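Long-range contacts in uncharacterized protein DUF1470 (Jannaschia sp. CCS1, PDB 3H0N), which is of unknown function but carries an ABATE domain and a treble-clef zinc finger, and possibly acts as a transcription regulator: residues Pro97-Ala103 and His113-Ala119; Asp5-Arg9 and Trp110-His114. All coordinates share one frame; numbering follows the deposited sequence.

Contact 1. Residues Pro97-Ala103 and His113-Ala119; sequences PATPELA and HHHPLDA. With NI (nickel (II) ion), chain C; ACT (acetate ion), chain H; ACT (acetate ion), chain J.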
loop_
_atom_site.group_PDB
_atom_site.type_symbol
_atom_site.label_atom_id
_atom_site.label_comp_id
_atom_site.label_asym_id
_atom_site.label_seq_id
_atom_site.Cartn_x
_atom_site.Cartn_y
_atom_site.Cartn_z
ATOM N N PRO A 97 5.139 -11.150 10.748
ATOM C CA PRO A 97 3.929 -10.370 11.022
ATOM C C PRO A 97 3.762 -9.203 10.062
ATOM O O PRO A 97 4.439 -8.191 10.181
ATOM C CB PRO A 97 4.121 -9.911 12.493
ATOM C CG PRO A 97 5.214 -10.784 13.051
ATOM C CD PRO A 97 6.066 -11.171 11.904
ATOM N N ALA A 98 2.777 -9.338 9.161
ATOM C CA ALA A 98 2.562 -8.361 8.119
ATOM C C ALA A 98 1.186 -7.674 8.180
ATOM O O ALA A 98 0.858 -6.907 7.278
ATOM C CB ALA A 98 2.804 -8.984 6.762
ATOM N N THR A 99 0.451 -7.885 9.282
ATOM C CA THR A 99 -0.804 -7.192 9.478
ATOM C C THR A 99 -0.486 -5.700 9.612
ATOM O O THR A 99 0.284 -5.295 10.486
ATOM C CB THR A 99 -1.493 -7.640 10.776
ATOM O OG1 THR A 99 -1.783 -9.048 10.713
ATOM C CG2 THR A 99 -2.794 -6.833 11.058
ATOM N N PRO A 100 -1.143 -4.865 8.795
ATOM C CA PRO A 100 -0.912 -3.426 8.959
ATOM C C PRO A 100 -1.564 -2.821 10.188
ATOM O O PRO A 100 -2.569 -3.345 10.689
ATOM C CB PRO A 100 -1.481 -2.824 7.699
ATOM C CG PRO A 100 -1.880 -3.925 6.832
ATOM C CD PRO A 100 -1.959 -5.167 7.625
ATOM N N GLU A 101 -1.021 -1.697 10.624
ATOM C CA GLU A 101 -1.512 -0.999 11.811
ATOM C C GLU A 101 -1.221 0.496 11.662
ATOM O O GLU A 101 -0.079 0.901 11.405
ATOM C CB GLU A 101 -0.848 -1.578 13.086
ATOM C CG GLU A 101 -1.373 -0.942 14.376
ATOM C CD GLU A 101 -0.848 -1.560 15.683
ATOM O OE1 GLU A 101 -0.311 -2.682 15.652
ATOM O OE2 GLU A 101 -1.045 -0.915 16.766
ATOM N N LEU A 102 -2.255 1.306 11.917
ATOM C CA LEU A 102 -2.116 2.748 12.006
ATOM C C LEU A 102 -1.568 3.170 13.342
ATOM O O LEU A 102 -2.005 2.670 14.379
ATOM C CB LEU A 102 -3.469 3.423 11.783
ATOM C CG LEU A 102 -4.072 3.350 10.388
ATOM C CD1 LEU A 102 -5.584 3.571 10.458
ATOM C CD2 LEU A 102 -3.386 4.362 9.463
ATOM N N ALA A 103 -0.669 4.151 13.324
ATOM C CA ALA A 103 -0.188 4.762 14.572
ATOM C C ALA A 103 0.247 6.176 14.322
ATOM O O ALA A 103 0.554 6.540 13.184
ATOM C CB ALA A 103 0.982 3.931 15.153
ATOM N N HIS A 113 1.668 1.443 9.202
ATOM C CA HIS A 113 2.807 0.542 9.356
ATOM C C HIS A 113 2.444 -0.784 8.767
ATOM O O HIS A 113 1.352 -1.273 8.961
ATOM C CB HIS A 113 3.133 0.389 10.831
ATOM C CG HIS A 113 3.590 1.669 11.448
ATOM N ND1 HIS A 113 4.925 2.036 11.494
ATOM C CD2 HIS A 113 2.895 2.703 11.985
ATOM C CE1 HIS A 113 5.020 3.237 12.050
ATOM N NE2 HIS A 113 3.804 3.667 12.356
ATOM N N HIS A 114 3.365 -1.406 8.038
ATOM C CA HIS A 114 3.126 -2.689 7.370
ATOM C C HIS A 114 3.587 -3.855 8.218
ATOM O O HIS A 114 4.227 -4.795 7.747
ATOM C CB HIS A 114 3.747 -2.634 5.980
ATOM C CG HIS A 114 3.005 -1.707 5.111
ATOM N ND1 HIS A 114 3.337 -0.381 4.984
ATOM C CD2 HIS A 114 1.856 -1.881 4.434
ATOM C CE1 HIS A 114 2.438 0.212 4.210
ATOM N NE2 HIS A 114 1.523 -0.680 3.860
ATOM N N HIS A 115 3.171 -3.771 9.477
ATOM C CA HIS A 115 3.457 -4.758 10.516
ATOM C C HIS A 115 2.695 -4.281 11.752
ATOM O O HIS A 115 2.429 -3.089 11.896
ATOM C CB HIS A 115 4.963 -4.804 10.838
ATOM C CG HIS A 115 5.474 -3.484 11.305
ATOM N ND1 HIS A 115 5.537 -3.149 12.637
ATOM C CD2 HIS A 115 5.893 -2.391 10.623
ATOM C CE1 HIS A 115 5.928 -1.895 12.750
ATOM N NE2 HIS A 115 6.177 -1.423 11.535
ATOM N N PRO A 116 2.411 -5.196 12.702
ATOM C CA PRO A 116 1.891 -4.781 14.004
ATOM C C PRO A 116 2.969 -4.122 14.832
ATOM O O PRO A 116 4.136 -4.487 14.684
ATOM C CB PRO A 116 1.436 -6.097 14.626
ATOM C CG PRO A 116 2.216 -7.110 13.967
ATOM C CD PRO A 116 2.519 -6.642 12.579
ATOM N N LEU A 117 2.628 -3.175 15.701
ATOM C CA LEU A 117 3.675 -2.508 16.497
ATOM C C LEU A 117 4.339 -3.452 17.509
ATOM O O LEU A 117 5.486 -3.245 17.936
ATOM C CB LEU A 117 3.169 -1.233 17.167
ATOM C CG LEU A 117 3.306 0.018 16.281
ATOM C CD1 LEU A 117 2.721 -0.194 14.886
ATOM C CD2 LEU A 117 2.693 1.234 16.973
ATOM N N ASP A 118 3.683 -4.550 17.874
ATOM C CA ASP A 118 4.380 -5.536 18.708
ATOM C C ASP A 118 5.345 -6.536 18.001
ATOM O O ASP A 118 5.783 -7.533 18.605
ATOM C CB ASP A 118 3.380 -6.248 19.621
ATOM C CG ASP A 118 2.570 -7.315 18.911
ATOM O OD1 ASP A 118 2.494 -7.328 17.668
ATOM O OD2 ASP A 118 1.986 -8.150 19.629
ATOM N N ALA A 119 5.709 -6.291 16.752
ATOM C CA ALA A 119 6.637 -7.160 16.082
ATOM C C ALA A 119 8.067 -7.118 16.655
ATOM O O ALA A 119 8.472 -6.120 17.215
ATOM C CB ALA A 119 6.669 -6.818 14.587
HETATM NI NI NI C . 6.693 0.617 10.421
HETATM C C ACT H . 6.163 0.716 6.954
HETATM O O ACT H . 5.382 0.927 5.988
HETATM O OXT ACT H . 5.873 -0.077 7.901
HETATM C CH3 ACT H . 7.451 1.459 6.981
HETATM C C ACT J . 0.555 -11.012 12.393
HETATM O O ACT J . 0.322 -10.489 11.284
HETATM O OXT ACT J . 1.250 -12.074 12.377
HETATM C CH3 ACT J . 0.022 -10.403 13.657
HETATM O O HOH W 1 0.451 -4.200 17.915
HETATM O O HOH W 2 3.433 6.170 13.436
#
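The two-stranded antiparallel hairpin of the ABATE domain and its nickel site meet here. Glu-101 and His-113 face each other as a hydrogen-bonded antiparallel pair. Glu-101 N donates to His-113 O at 2.9 Å, in the carbonyl plane, and His-113 N returns a bond to Glu-101 O. Toward Ala-98 and His-115 the chains leave the strands but stay close. His-114 is the centre of an inverse gamma turn, and the CA of Pro-100 lies against His-113 O.

His-113 and His-115, the two ends of that turn, bind one nickel ion. His-113 ND1 binds the nickel at 2.5 Å, and the metal lies in the plane of the ring. His-115 binds the nickel through NE2 at 2.4 Å. CG of His-115 lies between the backbone N and the carbonyl carbon (chi1 59°), and the ring ND1 donates to Pro-116 O. Ala-119 N reaches the same oxygen from the opposite face and closes a type I turn. An acetate, probably from the crystallisation liquor, takes bonds from N and ND1 of His-114.

The Glu-101 side chain is extended, with CG anti to the backbone N (chi1 -177°). In one of its two conformers, Leu-117 crosses it at about a right angle and packs CD2 on Ala-103 CB. At the far end Pro-97 CB touches Pro-116 CD at 3.6 Å, with Pro-123 of helix 121-138 also against Pro-97. Leu-102 N bonds to Asn-90 of the second subunit. Leu-117 N meets Glu-101 OE1 at 3.0 Å, from above the carboxylate plane, and a water donates to that same oxygen.

Contact 2. Residues Asp5-Arg9 and Trp110-His114; sequences DSYER and WRLHH. With NI (nickel (II) ion), chain C; ACT (acetate ion), chain H; GOL (glycerol), chain F.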
loop_
_atom_site.group_PDB
_atom_site.type_symbol
_atom_site.label_atom_id
_atom_site.label_comp_id
_atom_site.label_asym_id
_atom_site.label_seq_id
_atom_site.Cartn_x
_atom_site.Cartn_y
_atom_site.Cartn_z
ATOM N N ASP A 5 12.804 8.387 -0.789
ATOM C CA ASP A 5 13.104 8.736 0.608
ATOM C C ASP A 5 11.861 8.907 1.493
ATOM O O ASP A 5 11.995 9.179 2.698
ATOM C CB ASP A 5 13.924 10.048 0.700
ATOM C CG ASP A 5 15.404 9.839 0.452
ATOM O OD1 ASP A 5 15.848 8.683 0.344
ATOM O OD2 ASP A 5 16.138 10.841 0.344
ATOM N N SER A 6 10.681 8.807 0.899
ATOM C CA SER A 6 9.466 9.010 1.635
ATOM C C SER A 6 9.205 7.834 2.552
ATOM O O SER A 6 9.677 6.713 2.374
ATOM C CB SER A 6 8.291 9.176 0.682
ATOM O OG SER A 6 7.995 8.014 0.016
ATOM N N TYR A 7 8.383 8.102 3.544
ATOM C CA TYR A 7 7.926 7.051 4.426
ATOM C C TYR A 7 7.329 5.913 3.616
ATOM O O TYR A 7 7.517 4.747 3.915
ATOM C CB TYR A 7 6.897 7.586 5.474
ATOM C CG TYR A 7 6.311 6.484 6.320
ATOM C CD1 TYR A 7 6.962 6.013 7.467
ATOM C CD2 TYR A 7 5.157 5.858 5.924
ATOM C CE1 TYR A 7 6.415 4.948 8.203
ATOM C CE2 TYR A 7 4.635 4.789 6.617
ATOM C CZ TYR A 7 5.264 4.335 7.756
ATOM O OH TYR A 7 4.784 3.254 8.454
ATOM N N GLU A 8 6.533 6.260 2.626
ATOM C CA GLU A 8 5.786 5.295 1.838
ATOM C C GLU A 8 6.657 4.317 1.061
ATOM O O GLU A 8 6.204 3.214 0.742
ATOM C CB GLU A 8 4.848 6.037 0.848
ATOM C CG GLU A 8 3.678 6.697 1.533
ATOM C CD GLU A 8 4.005 8.023 2.243
ATOM O OE1 GLU A 8 5.085 8.644 2.032
ATOM O OE2 GLU A 8 3.117 8.484 3.005
ATOM N N ARG A 9 7.895 4.702 0.772
ATOM C CA ARG A 9 8.838 3.829 0.063
ATOM C C ARG A 9 9.923 3.283 0.988
ATOM O O ARG A 9 10.970 2.817 0.509
ATOM C CB ARG A 9 9.491 4.524 -1.098
ATOM C CG ARG A 9 8.563 5.164 -2.026
ATOM C CD ARG A 9 7.635 4.209 -2.657
ATOM N NE ARG A 9 6.668 5.018 -3.408
ATOM C CZ ARG A 9 5.678 4.549 -4.164
ATOM N NH1 ARG A 9 5.502 3.240 -4.335
ATOM N NH2 ARG A 9 4.876 5.418 -4.781
ATOM N N TRP A 110 -0.098 10.650 11.316
ATOM C CA TRP A 110 -0.581 9.285 11.226
ATOM C C TRP A 110 0.127 8.552 10.088
ATOM O O TRP A 110 0.310 9.095 8.988
ATOM C CB TRP A 110 -2.084 9.265 10.940
ATOM C CG TRP A 110 -2.869 9.653 12.088
ATOM C CD1 TRP A 110 -3.346 10.917 12.390
ATOM C CD2 TRP A 110 -3.266 8.813 13.176
ATOM N NE1 TRP A 110 -4.024 10.887 13.566
ATOM C CE2 TRP A 110 -4.000 9.617 14.082
ATOM C CE3 TRP A 110 -3.077 7.459 13.480
ATOM C CZ2 TRP A 110 -4.526 9.104 15.257
ATOM C CZ3 TRP A 110 -3.615 6.951 14.646
ATOM C CH2 TRP A 110 -4.327 7.773 15.522
ATOM N N ARG A 111 0.535 7.319 10.359
ATOM C CA ARG A 111 1.240 6.456 9.412
ATOM C C ARG A 111 0.606 5.095 9.389
ATOM O O ARG A 111 0.193 4.590 10.436
ATOM C CB ARG A 111 2.701 6.275 9.781
ATOM C CG ARG A 111 3.501 7.523 10.061
ATOM C CD ARG A 111 3.870 8.147 8.795
ATOM N NE ARG A 111 4.767 9.288 9.011
ATOM C CZ ARG A 111 5.080 10.135 8.039
ATOM N NH1 ARG A 111 4.596 9.964 6.819
ATOM N NH2 ARG A 111 5.872 11.174 8.307
ATOM N N LEU A 112 0.582 4.472 8.216
ATOM C CA LEU A 112 0.222 3.051 8.099
ATOM C C LEU A 112 1.497 2.239 8.153
ATOM O O LEU A 112 2.354 2.356 7.258
ATOM C CB LEU A 112 -0.518 2.751 6.800
ATOM C CG LEU A 112 -1.042 1.315 6.648
ATOM C CD1 LEU A 112 -1.987 0.866 7.805
ATOM C CD2 LEU A 112 -1.704 1.107 5.301
ATOM N N HIS A 113 1.668 1.443 9.202
ATOM C CA HIS A 113 2.807 0.542 9.356
ATOM C C HIS A 113 2.444 -0.784 8.767
ATOM O O HIS A 113 1.352 -1.273 8.961
ATOM C CB HIS A 113 3.133 0.389 10.831
ATOM C CG HIS A 113 3.590 1.669 11.448
ATOM N ND1 HIS A 113 4.925 2.036 11.494
ATOM C CD2 HIS A 113 2.895 2.703 11.985
ATOM C CE1 HIS A 113 5.020 3.237 12.050
ATOM N NE2 HIS A 113 3.804 3.667 12.356
ATOM N N HIS A 114 3.365 -1.406 8.038
ATOM C CA HIS A 114 3.126 -2.689 7.370
ATOM C C HIS A 114 3.587 -3.855 8.218
ATOM O O HIS A 114 4.227 -4.795 7.747
ATOM C CB HIS A 114 3.747 -2.634 5.980
ATOM C CG HIS A 114 3.005 -1.707 5.111
ATOM N ND1 HIS A 114 3.337 -0.381 4.984
ATOM C CD2 HIS A 114 1.856 -1.881 4.434
ATOM C CE1 HIS A 114 2.438 0.212 4.210
ATOM N NE2 HIS A 114 1.523 -0.680 3.860
HETATM NI NI NI C . 6.693 0.617 10.421
HETATM C C ACT H . 6.163 0.716 6.954
HETATM O O ACT H . 5.382 0.927 5.988
HETATM O OXT ACT H . 5.873 -0.077 7.901
HETATM C CH3 ACT H . 7.451 1.459 6.981
HETATM C C1 GOL F . 2.690 11.558 3.641
HETATM O O1 GOL F . 2.107 10.831 2.557
HETATM C C2 GOL F . 4.190 11.862 3.485
HETATM O O2 GOL F . 5.003 10.825 4.014
HETATM C C3 GOL F . 4.566 13.159 4.216
HETATM O O3 GOL F . 4.809 12.977 5.609
HETATM O O HOH W 3 2.664 8.150 5.573
#
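Tyr-7 lays its ring against Arg-111 and sets its hydroxyl beside the nickel ligand His-113. This is the tight part of the contact. Arg-111 CD sits over the centre of the Tyr-7 ring, 3.8 Å from the centroid, in a CH-pi contact. The arginine chain is bent at chi2 (-78°) and runs past the tyrosine in the opposite direction. Its guanidinium is 24° from the ring plane, and NH1 comes to 3.6 Å from Tyr-7 CB. The hydroxyl OH donates to Leu-112 O at 2.9 Å, from above the carbonyl plane. It also lies over one face of the His-113 imidazole, offset toward the rim. The edge of Tyr-7 points at the face of His-113, with planes at 79°.

The Glu-8 side is looser and solvent-mediated. Glu-8 OE2 and Arg-111 NH1 are 4.4 Å apart, beyond a salt bridge. A water bridges them, donating to OE2 and accepting from NH1. A glycerol, probably from the crystallisation liquor, also spans the gap: its O2 donates to Glu-8 OE1 and accepts from NH1. The direct salt bridge of Arg-111 is made by NE with Asp-105.

Segment 5-9 leads into helix 10-22, with Arg-9 at the N-cap position. Arg-9 also pairs with Glu-136 of helix 121-138. Strand 110-113 has strand 101-104 as its partner, so the contact joins the N-terminal loop to the hairpin.

How the contacts relate
Contacts 1 and 2 share His-113 and His-114, and their centres are about 11 Å apart. Contact 1 holds the Glu-101/His-113 end of the pairing of strands 101-104 and 110-113, and the second of these meets the N-terminal loop in contact 2. The pairing continues between them: Ala-103 O lies 2.9 Å from Arg-111 N, a probable hydrogen bond. Pro-100 CB packs on Leu-112 CD1 at 3.7 Å. Both contacts reach the nickel ion. Contact 1 supplies both protein ligands, while contact 2 places a tyrosine hydroxyl beside one of them. The acetate held by His-114 also comes close to Tyr-7, its carbon C 3.3 Å from Tyr-7 OH. Both contacts also touch the second subunit.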